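Local coordinates for Mab-21 domain-containing protein (PDB 7LT2) that senses double-stranded RNA in the cytoplasm and responds by synthesising the cyclic dinucleotide 2',3'-cGAMP from ATP and GTP in innate immunity, at residues N213-K227 with Y239-L251. Numbering follows the deposited sequence.
Sequences NPFPSTKPEFFIVPK and YWSLSFQEQERVL
Gln247, on helix 245-251, reaches across to Lys219 and Glu221 in the loop that leads into strand 222-225. From CB, chi1 of -70° sets CG anti to the carbonyl carbon, and CG meets Asn213 OD1 at 3.3 Å. The chain then bends (chi2 81°) and brings CD within 3.9 Å of Glu221 O, near Lys219 O as well. At the tip, NE2 spends both N-H groups, donating to Lys219 O and to Glu221 O, each 2.9 Å away and close to the amide plane. Asn213 ND2 grips Lys219 O from the opposite face, its amide 89° from that of Gln247, while its OD1 closes an Asx turn onto Phe215 N. A turn on, Val250 CG1 sits over the Phe215 ring, 3.8 Å from its centroid. Glu246, just before Gln247, takes a long salt bridge from Lys219 NZ to OE2. Further on, 222-225 pairs antiparallel with 240-243; Ser243 CB lies over the Phe223 ring, and Ser241 OG donates to Lys227 O at 2.6 Å. Strand 188-200 flanks 222-225 on its other edge, extending the nucleotidyltransferase sheet. By similarity to relatives, 241-248 probably bind GTP, and 245-248 ATP as well. Asn213 braces the loop internally; Gln247 ties it to the helix.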
loop_
_atom_site.group_PDB
_atom_site.type_symbol
_atom_site.label_atom_id
_atom_site.label_comp_id
_atom_site.label_asym_id
_atom_site.label_seq_id
_atom_site.Cartn_x
_atom_site.Cartn_y
_atom_site.Cartn_z
ATOM N N ASN A 213 -2.217 11.858 -15.128
ATOM C CA ASN A 213 -1.074 10.977 -14.899
ATOM C C ASN A 213 0.230 11.728 -15.145
ATOM O O ASN A 213 0.427 12.264 -16.245
ATOM C CB ASN A 213 -1.186 9.764 -15.825
ATOM C CG ASN A 213 -0.113 8.717 -15.574
ATOM O OD1 ASN A 213 0.749 8.878 -14.712
ATOM N ND2 ASN A 213 -0.168 7.627 -16.333
ATOM N N PRO A 214 1.142 11.800 -14.167
ATOM C CA PRO A 214 2.430 12.458 -14.428
ATOM C C PRO A 214 3.359 11.648 -15.313
ATOM O O PRO A 214 4.322 12.217 -15.842
ATOM C CB PRO A 214 3.019 12.648 -13.022
ATOM C CG PRO A 214 2.415 11.563 -12.219
ATOM C CD PRO A 214 1.012 11.388 -12.759
ATOM N N PHE A 215 3.114 10.351 -15.496
ATOM C CA PHE A 215 3.998 9.487 -16.284
ATOM C C PHE A 215 3.201 8.678 -17.303
ATOM O O PHE A 215 3.233 7.444 -17.292
ATOM C CB PHE A 215 4.790 8.559 -15.367
ATOM C CG PHE A 215 5.395 9.253 -14.185
ATOM C CD1 PHE A 215 6.422 10.163 -14.351
ATOM C CD2 PHE A 215 4.938 8.991 -12.907
ATOM C CE1 PHE A 215 6.979 10.807 -13.266
ATOM C CE2 PHE A 215 5.490 9.633 -11.818
ATOM C CZ PHE A 215 6.510 10.539 -11.995
ATOM N N PRO A 216 2.498 9.346 -18.224
ATOM C CA PRO A 216 1.620 8.601 -19.140
ATOM C C PRO A 216 2.360 7.676 -20.094
ATOM O O PRO A 216 1.756 6.707 -20.569
ATOM C CB PRO A 216 0.878 9.710 -19.898
ATOM C CG PRO A 216 1.786 10.876 -19.839
ATOM C CD PRO A 216 2.462 10.794 -18.497
ATOM N N SER A 217 3.646 7.914 -20.372
ATOM C CA SER A 217 4.352 7.017 -21.281
ATOM C C SER A 217 4.960 5.811 -20.569
ATOM O O SER A 217 4.884 4.693 -21.090
ATOM C CB SER A 217 5.436 7.782 -22.051
ATOM O OG SER A 217 6.580 8.007 -21.254
ATOM N N THR A 218 5.545 5.993 -19.381
ATOM C CA THR A 218 6.244 4.898 -18.716
ATOM C C THR A 218 5.424 4.204 -17.636
ATOM O O THR A 218 5.699 3.037 -17.335
ATOM C CB THR A 218 7.564 5.389 -18.103
ATOM O OG1 THR A 218 7.310 6.387 -17.103
ATOM C CG2 THR A 218 8.472 5.970 -19.185
ATOM N N LYS A 219 4.432 4.875 -17.051
ATOM C CA LYS A 219 3.501 4.254 -16.109
ATOM C C LYS A 219 2.064 4.474 -16.578
ATOM O O LYS A 219 1.273 5.146 -15.903
ATOM C CB LYS A 219 3.702 4.809 -14.701
ATOM C CG LYS A 219 5.059 4.492 -14.094
ATOM C CD LYS A 219 5.242 2.987 -13.938
ATOM C CE LYS A 219 6.555 2.646 -13.267
ATOM N NZ LYS A 219 6.700 1.178 -13.095
ATOM N N PRO A 220 1.688 3.905 -17.727
ATOM C CA PRO A 220 0.373 4.224 -18.305
ATOM C C PRO A 220 -0.799 3.624 -17.556
ATOM O O PRO A 220 -1.914 4.147 -17.681
ATOM C CB PRO A 220 0.463 3.640 -19.721
ATOM C CG PRO A 220 1.407 2.495 -19.575
ATOM C CD PRO A 220 2.443 2.964 -18.576
ATOM N N GLU A 221 -0.597 2.551 -16.798
ATOM C CA GLU A 221 -1.706 1.783 -16.250
ATOM C C GLU A 221 -2.014 2.186 -14.813
ATOM O O GLU A 221 -1.136 2.595 -14.050
ATOM C CB GLU A 221 -1.413 0.283 -16.311
ATOM C CG GLU A 221 -1.256 -0.236 -17.730
ATOM C CD GLU A 221 -0.845 -1.690 -17.796
ATOM O OE1 GLU A 221 -0.742 -2.340 -16.737
ATOM O OE2 GLU A 221 -0.621 -2.186 -18.922
ATOM N N PHE A 222 -3.285 2.059 -14.456
ATOM C CA PHE A 222 -3.741 2.242 -13.086
ATOM C C PHE A 222 -4.753 1.143 -12.808
ATOM O O PHE A 222 -5.187 0.435 -13.719
ATOM C CB PHE A 222 -4.367 3.623 -12.880
ATOM C CG PHE A 222 -5.647 3.810 -13.629
ATOM C CD1 PHE A 222 -5.637 4.060 -14.993
ATOM C CD2 PHE A 222 -6.864 3.718 -12.976
ATOM C CE1 PHE A 222 -6.817 4.218 -15.692
ATOM C CE2 PHE A 222 -8.054 3.876 -13.672
ATOM C CZ PHE A 222 -8.030 4.127 -15.032
ATOM N N PHE A 223 -5.144 0.984 -11.546
ATOM C CA PHE A 223 -6.109 -0.064 -11.257
ATOM C C PHE A 223 -7.112 0.395 -10.211
ATOM O O PHE A 223 -6.927 1.408 -9.530
ATOM C CB PHE A 223 -5.430 -1.391 -10.845
ATOM C CG PHE A 223 -4.442 -1.289 -9.705
ATOM C CD1 PHE A 223 -3.113 -0.971 -9.944
ATOM C CD2 PHE A 223 -4.829 -1.604 -8.411
ATOM C CE1 PHE A 223 -2.193 -0.919 -8.900
ATOM C CE2 PHE A 223 -3.922 -1.562 -7.364
ATOM C CZ PHE A 223 -2.600 -1.214 -7.610
ATOM N N ILE A 224 -8.218 -0.340 -10.144
ATOM C CA ILE A 224 -9.268 -0.083 -9.169
ATOM C C ILE A 224 -9.240 -1.193 -8.132
ATOM O O ILE A 224 -8.904 -2.347 -8.426
ATOM C CB ILE A 224 -10.667 0.045 -9.813
ATOM C CG1 ILE A 224 -11.095 -1.264 -10.493
ATOM C CG2 ILE A 224 -10.695 1.236 -10.768
ATOM C CD1 ILE A 224 -12.516 -1.220 -11.115
ATOM N N VAL A 225 -9.591 -0.825 -6.906
ATOM C CA VAL A 225 -9.436 -1.671 -5.725
ATOM C C VAL A 225 -10.808 -1.826 -5.078
ATOM O O VAL A 225 -11.554 -0.841 -4.975
ATOM C CB VAL A 225 -8.408 -1.062 -4.754
ATOM C CG1 VAL A 225 -8.279 -1.889 -3.492
ATOM C CG2 VAL A 225 -7.050 -0.940 -5.433
ATOM N N PRO A 226 -11.191 -3.036 -4.636
ATOM C CA PRO A 226 -12.560 -3.251 -4.138
ATOM C C PRO A 226 -12.779 -2.791 -2.707
ATOM O O PRO A 226 -13.407 -3.500 -1.914
ATOM C CB PRO A 226 -12.734 -4.769 -4.261
ATOM C CG PRO A 226 -11.349 -5.304 -4.056
ATOM C CD PRO A 226 -10.409 -4.284 -4.658
ATOM N N LYS A 227 -12.279 -1.609 -2.369
ATOM C CA LYS A 227 -12.500 -1.012 -1.060
ATOM C C LYS A 227 -13.612 0.021 -1.186
ATOM O O LYS A 227 -13.457 1.025 -1.892
ATOM C CB LYS A 227 -11.219 -0.371 -0.521
ATOM C CG LYS A 227 -11.370 0.189 0.880
ATOM C CD LYS A 227 -10.031 0.432 1.562
ATOM C CE LYS A 227 -9.324 1.654 1.007
ATOM N NZ LYS A 227 -8.493 2.322 2.050
ATOM N N TYR A 239 -19.117 0.785 -5.837
ATOM C CA TYR A 239 -18.096 1.805 -5.623
ATOM C C TYR A 239 -16.725 1.159 -5.469
ATOM O O TYR A 239 -16.494 0.391 -4.529
ATOM C CB TYR A 239 -18.431 2.655 -4.397
ATOM C CG TYR A 239 -19.609 3.575 -4.598
ATOM C CD1 TYR A 239 -20.906 3.103 -4.470
ATOM C CD2 TYR A 239 -19.427 4.918 -4.916
ATOM C CE1 TYR A 239 -21.996 3.937 -4.650
ATOM C CE2 TYR A 239 -20.514 5.766 -5.098
ATOM C CZ TYR A 239 -21.797 5.264 -4.966
ATOM O OH TYR A 239 -22.891 6.088 -5.141
ATOM N N TRP A 240 -15.819 1.488 -6.385
ATOM C CA TRP A 240 -14.442 1.017 -6.367
ATOM C C TRP A 240 -13.506 2.174 -6.050
ATOM O O TRP A 240 -13.754 3.311 -6.464
ATOM C CB TRP A 240 -14.059 0.406 -7.716
ATOM C CG TRP A 240 -14.758 -0.874 -7.999
ATOM C CD1 TRP A 240 -16.071 -1.035 -8.332
ATOM C CD2 TRP A 240 -14.185 -2.186 -7.975
ATOM N NE1 TRP A 240 -16.354 -2.366 -8.514
ATOM C CE2 TRP A 240 -15.215 -3.095 -8.305
ATOM C CE3 TRP A 240 -12.908 -2.682 -7.705
ATOM C CZ2 TRP A 240 -15.002 -4.472 -8.369
ATOM C CZ3 TRP A 240 -12.696 -4.050 -7.777
ATOM C CH2 TRP A 240 -13.741 -4.928 -8.103
ATOM N N SER A 241 -12.434 1.882 -5.318
ATOM C CA SER A 241 -11.374 2.850 -5.075
ATOM C C SER A 241 -10.369 2.819 -6.219
ATOM O O SER A 241 -10.175 1.792 -6.866
ATOM C CB SER A 241 -10.642 2.557 -3.764
ATOM O OG SER A 241 -11.510 2.628 -2.650
ATOM N N LEU A 242 -9.716 3.953 -6.449
ATOM C CA LEU A 242 -8.637 4.044 -7.421
ATOM C C LEU A 242 -7.301 3.861 -6.722
ATOM O O LEU A 242 -7.095 4.361 -5.611
ATOM C CB LEU A 242 -8.658 5.389 -8.143
ATOM C CG LEU A 242 -9.793 5.578 -9.142
ATOM C CD1 LEU A 242 -10.025 7.046 -9.376
ATOM C CD2 LEU A 242 -9.478 4.875 -10.456
ATOM N N SER A 243 -6.399 3.136 -7.369
ATOM C CA SER A 243 -5.025 3.024 -6.905
ATOM C C SER A 243 -4.106 3.650 -7.945
ATOM O O SER A 243 -3.993 3.154 -9.073
ATOM C CB SER A 243 -4.630 1.578 -6.636
ATOM O OG SER A 243 -3.259 1.524 -6.265
ATOM N N PHE A 244 -3.466 4.750 -7.559
ATOM C CA PHE A 244 -2.390 5.358 -8.324
ATOM C C PHE A 244 -1.047 5.130 -7.633
ATOM O O PHE A 244 -0.120 5.935 -7.767
ATOM C CB PHE A 244 -2.672 6.846 -8.530
ATOM C CG PHE A 244 -3.986 7.120 -9.225
ATOM C CD1 PHE A 244 -4.174 6.738 -10.544
ATOM C CD2 PHE A 244 -5.029 7.746 -8.560
ATOM C CE1 PHE A 244 -5.380 6.978 -11.193
ATOM C CE2 PHE A 244 -6.235 7.996 -9.200
ATOM C CZ PHE A 244 -6.411 7.609 -10.522
ATOM N N GLN A 245 -0.944 4.018 -6.895
ATOM C CA GLN A 245 0.256 3.730 -6.113
ATOM C C GLN A 245 1.480 3.510 -6.990
ATOM O O GLN A 245 2.606 3.758 -6.547
ATOM C CB GLN A 245 0.044 2.493 -5.243
ATOM C CG GLN A 245 -1.032 2.615 -4.188
ATOM C CD GLN A 245 -1.292 1.283 -3.514
ATOM O OE1 GLN A 245 -0.652 0.947 -2.516
ATOM N NE2 GLN A 245 -2.221 0.505 -4.071
ATOM N N GLU A 246 1.297 3.009 -8.214
ATOM C CA GLU A 246 2.457 2.835 -9.080
ATOM C C GLU A 246 3.056 4.184 -9.455
ATOM O O GLU A 246 4.283 4.342 -9.474
ATOM C CB GLU A 246 2.080 2.035 -10.329
ATOM C CG GLU A 246 3.297 1.449 -11.045
ATOM C CD GLU A 246 3.024 0.083 -11.648
ATOM O OE1 GLU A 246 1.846 -0.230 -11.911
ATOM O OE2 GLU A 246 3.992 -0.679 -11.855
ATOM N N GLN A 247 2.203 5.178 -9.716
ATOM C CA GLN A 247 2.685 6.524 -10.017
ATOM C C GLN A 247 3.233 7.216 -8.773
ATOM O O GLN A 247 4.243 7.925 -8.850
ATOM C CB GLN A 247 1.561 7.352 -10.636
ATOM C CG GLN A 247 1.185 6.919 -12.053
ATOM C CD GLN A 247 0.257 5.717 -12.085
ATOM O OE1 GLN A 247 -0.359 5.359 -11.075
ATOM N NE2 GLN A 247 0.146 5.090 -13.251
ATOM N N GLU A 248 2.575 7.033 -7.621
ATOM C CA GLU A 248 3.087 7.613 -6.379
ATOM C C GLU A 248 4.487 7.102 -6.064
ATOM O O GLU A 248 5.336 7.855 -5.567
ATOM C CB GLU A 248 2.139 7.299 -5.217
ATOM C CG GLU A 248 0.813 8.033 -5.274
ATOM C CD GLU A 248 -0.171 7.564 -4.213
ATOM O OE1 GLU A 248 0.238 6.826 -3.293
ATOM O OE2 GLU A 248 -1.355 7.946 -4.293
ATOM N N ARG A 249 4.743 5.821 -6.330
ATOM C CA ARG A 249 6.054 5.254 -6.032
ATOM C C ARG A 249 7.147 5.912 -6.868
ATOM O O ARG A 249 8.273 6.095 -6.392
ATOM C CB ARG A 249 6.031 3.740 -6.258
ATOM C CG ARG A 249 7.296 3.032 -5.794
ATOM C CD ARG A 249 7.070 1.542 -5.667
ATOM N NE ARG A 249 6.102 1.221 -4.623
ATOM C CZ ARG A 249 5.506 0.043 -4.499
ATOM N NH1 ARG A 249 5.759 -0.949 -5.336
ATOM N NH2 ARG A 249 4.627 -0.141 -3.515
ATOM N N VAL A 250 6.838 6.276 -8.117
ATOM C CA VAL A 250 7.821 6.976 -8.943
ATOM C C VAL A 250 8.018 8.404 -8.446
ATOM O O VAL A 250 9.148 8.906 -8.391
ATOM C CB VAL A 250 7.402 6.946 -10.426
ATOM C CG1 VAL A 250 8.433 7.672 -11.298
ATOM C CG2 VAL A 250 7.228 5.513 -10.893
ATOM N N LEU A 251 6.928 9.070 -8.052
ATOM C CA LEU A 251 7.013 10.443 -7.557
ATOM C C LEU A 251 7.928 10.557 -6.339
ATOM O O LEU A 251 8.659 11.548 -6.199
ATOM C CB LEU A 251 5.615 10.969 -7.214
ATOM C CG LEU A 251 4.710 11.426 -8.361
ATOM C CD1 LEU A 251 3.313 11.733 -7.841
ATOM C CD2 LEU A 251 5.308 12.654 -9.054
HETATM O O HOH W 1 1.662 1.550 -14.494
HETATM O O HOH W 2 -0.561 0.503 -11.902
#